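Local coordinates for fungal protease inhibitor-1 (PDB 3BT4), which inhibits trypsin, chymotrypsin and proteases of the fungi Aspergillus oryzae and Rhizopus oryzae, acting as a serine protease inhibitor, but spares papain and a bacterial protease, at residues A[31-36]-A[65-70]. Residues are numbered along the deposited sequence; the frame is centred on the assembly and turned at random.
Sequences ANHSGK and SAVCQE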
loop_
_atom_site.group_PDB
_atom_site.type_symbol
_atom_site.label_atom_id
_atom_site.label_comp_id
_atom_site.label_asym_id
_atom_site.label_seq_id
_atom_site.Cartn_x
_atom_site.Cartn_y
_atom_site.Cartn_z
ATOM N N ALA A 31 -7.506 4.492 3.212
ATOM C CA ALA A 31 -8.012 5.485 2.278
ATOM C C ALA A 31 -7.136 5.649 1.033
ATOM O O ALA A 31 -7.636 5.951 -0.055
ATOM C CB ALA A 31 -8.178 6.826 2.996
ATOM N N ASN A 32 -5.831 5.466 1.190
ATOM C CA ASN A 32 -4.875 5.694 0.094
ATOM C C ASN A 32 -3.845 4.581 0.037
ATOM O O ASN A 32 -2.886 4.594 0.802
ATOM C CB ASN A 32 -4.163 7.040 0.284
ATOM C CG ASN A 32 -5.116 8.225 0.185
ATOM O OD1 ASN A 32 -5.379 8.721 -0.902
ATOM N ND2 ASN A 32 -5.628 8.673 1.311
ATOM N N HIS A 33 -4.063 3.607 -0.852
ATOM C CA HIS A 33 -3.206 2.409 -0.920
ATOM C C HIS A 33 -2.886 1.978 -2.340
ATOM O O HIS A 33 -1.734 1.706 -2.646
ATOM C CB HIS A 33 -3.804 1.215 -0.141
ATOM C CG HIS A 33 -2.828 0.086 0.066
ATOM N ND1 HIS A 33 -1.839 0.123 1.027
ATOM C CD2 HIS A 33 -2.672 -1.093 -0.582
ATOM C CE1 HIS A 33 -1.109 -0.977 0.957
ATOM N NE2 HIS A 33 -1.590 -1.728 -0.015
ATOM N N SER A 34 -3.907 1.901 -3.196
ATOM C CA SER A 34 -3.770 1.275 -4.510
ATOM C C SER A 34 -3.553 2.264 -5.636
ATOM O O SER A 34 -3.986 3.426 -5.554
ATOM C CB SER A 34 -4.992 0.421 -4.848
ATOM O OG SER A 34 -5.293 -0.417 -3.756
ATOM N N GLY A 35 -2.903 1.772 -6.693
ATOM C CA GLY A 35 -2.702 2.553 -7.918
ATOM C C GLY A 35 -1.498 3.461 -7.866
ATOM O O GLY A 35 -0.879 3.642 -6.815
ATOM N N LYS A 36 -1.144 4.027 -9.020
ATOM C CA LYS A 36 -0.080 5.035 -9.055
ATOM C C LYS A 36 -0.339 6.114 -7.998
ATOM O O LYS A 36 -1.458 6.644 -7.901
ATOM C CB LYS A 36 0.049 5.633 -10.456
ATOM C CG LYS A 36 0.580 4.624 -11.473
ATOM C CD LYS A 36 0.708 5.210 -12.877
ATOM C CE LYS A 36 -0.575 5.030 -13.694
ATOM N NZ LYS A 36 -0.974 3.593 -13.794
ATOM N N SER A 65 -2.154 -5.542 -2.079
ATOM C CA SER A 65 -3.022 -5.347 -0.922
ATOM C C SER A 65 -2.477 -6.000 0.330
ATOM O O SER A 65 -2.951 -5.745 1.427
ATOM C CB SER A 65 -4.421 -5.875 -1.220
ATOM O OG SER A 65 -5.019 -5.048 -2.206
ATOM N N ALA A 66 -1.481 -6.853 0.164
ATOM C CA ALA A 66 -0.867 -7.528 1.293
ATOM C C ALA A 66 0.470 -6.864 1.509
ATOM O O ALA A 66 1.355 -6.939 0.666
ATOM C CB ALA A 66 -0.703 -9.020 1.008
ATOM N N VAL A 67 0.606 -6.196 2.641
ATOM C CA VAL A 67 1.794 -5.392 2.903
ATOM C C VAL A 67 2.398 -5.725 4.269
ATOM O O VAL A 67 1.705 -6.230 5.149
ATOM C CB VAL A 67 1.505 -3.861 2.728
ATOM C CG1 VAL A 67 1.386 -3.492 1.230
ATOM C CG2 VAL A 67 0.269 -3.430 3.513
ATOM N N CYS A 68 3.686 -5.474 4.439
ATOM C CA CYS A 68 4.332 -5.693 5.734
ATOM C C CYS A 68 3.716 -4.809 6.812
ATOM O O CYS A 68 3.373 -3.645 6.545
ATOM C CB CYS A 68 5.839 -5.426 5.636
ATOM S SG CYS A 68 6.626 -6.461 4.406
ATOM N N GLN A 69 3.577 -5.351 8.014
ATOM C CA GLN A 69 2.990 -4.589 9.110
ATOM C C GLN A 69 3.989 -3.543 9.607
ATOM O O GLN A 69 5.049 -3.886 10.141
ATOM C CB GLN A 69 2.512 -5.511 10.238
ATOM C CG GLN A 69 1.670 -4.820 11.320
ATOM C CD GLN A 69 0.881 -5.794 12.203
ATOM O OE1 GLN A 69 1.324 -6.914 12.483
ATOM N NE2 GLN A 69 -0.296 -5.365 12.644
ATOM N N GLU A 70 3.633 -2.269 9.411
ATOM C CA GLU A 70 4.464 -1.115 9.789
ATOM C C GLU A 70 5.061 -1.268 11.178
ATOM O O GLU A 70 4.364 -1.726 12.088
ATOM C CB GLU A 70 3.657 0.192 9.697
ATOM C CG GLU A 70 3.428 0.687 8.281
ATOM C CD GLU A 70 2.216 0.048 7.605
ATOM O OE1 GLU A 70 2.136 0.098 6.351
ATOM O OE2 GLU A 70 1.356 -0.504 8.326
HETATM O O HOH W 1 -4.029 -2.580 -3.410
#
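H33 and V67 reach for one another from opposite directions, and their meeting illustrates how two short strands that share no backbone ladder can still meet through one aromatic edge. The imidazole of H33 presents its rim, not a face: CE1 lies 3.6 Å from CG1 of V67, and that methyl sits close to the ring plane. CG1 faces the CE1-NE2 edge, 3.7 Å from NE2, while the second methyl of the valine, CG2, displaced from the ring plane, comes within 3.8 Å of CE1. Torsions on both sides contribute. The H33 ring swings anti to its own backbone nitrogen (chi1 -167°), extending toward strand 66-68, while V67 holds CG1 anti to its carbonyl carbon (chi1 -74°), in line for the encounter. Beside this apolar touch, NE2 of H33 passes 4.0 Å from CA of S65, and its polar need is met just ahead of that serine, by a hydrogen bond to the carbonyl oxygen of P64. The ring of Y56 meets the imidazole with planes about 30° apart, and its hydroxyl bonds to the H33 carbonyl oxygen. A phenylalanine in place of H33 would probably leave the P64 carbonyl without this mate and the ring less firmly fixed in rotation. Nearer the surface, one water links the two segments, 2.5 Å from OG of S34 and 2.9 Å from OG of S65. Strand 40-47 connects the two: V67 pairs with T45 and L47 in the mixed sheet, whereas H33 and S34 both bond to C40, the mark of a classic beta bulge, buried near the middle of this small, disulfide-rich inhibitor fold.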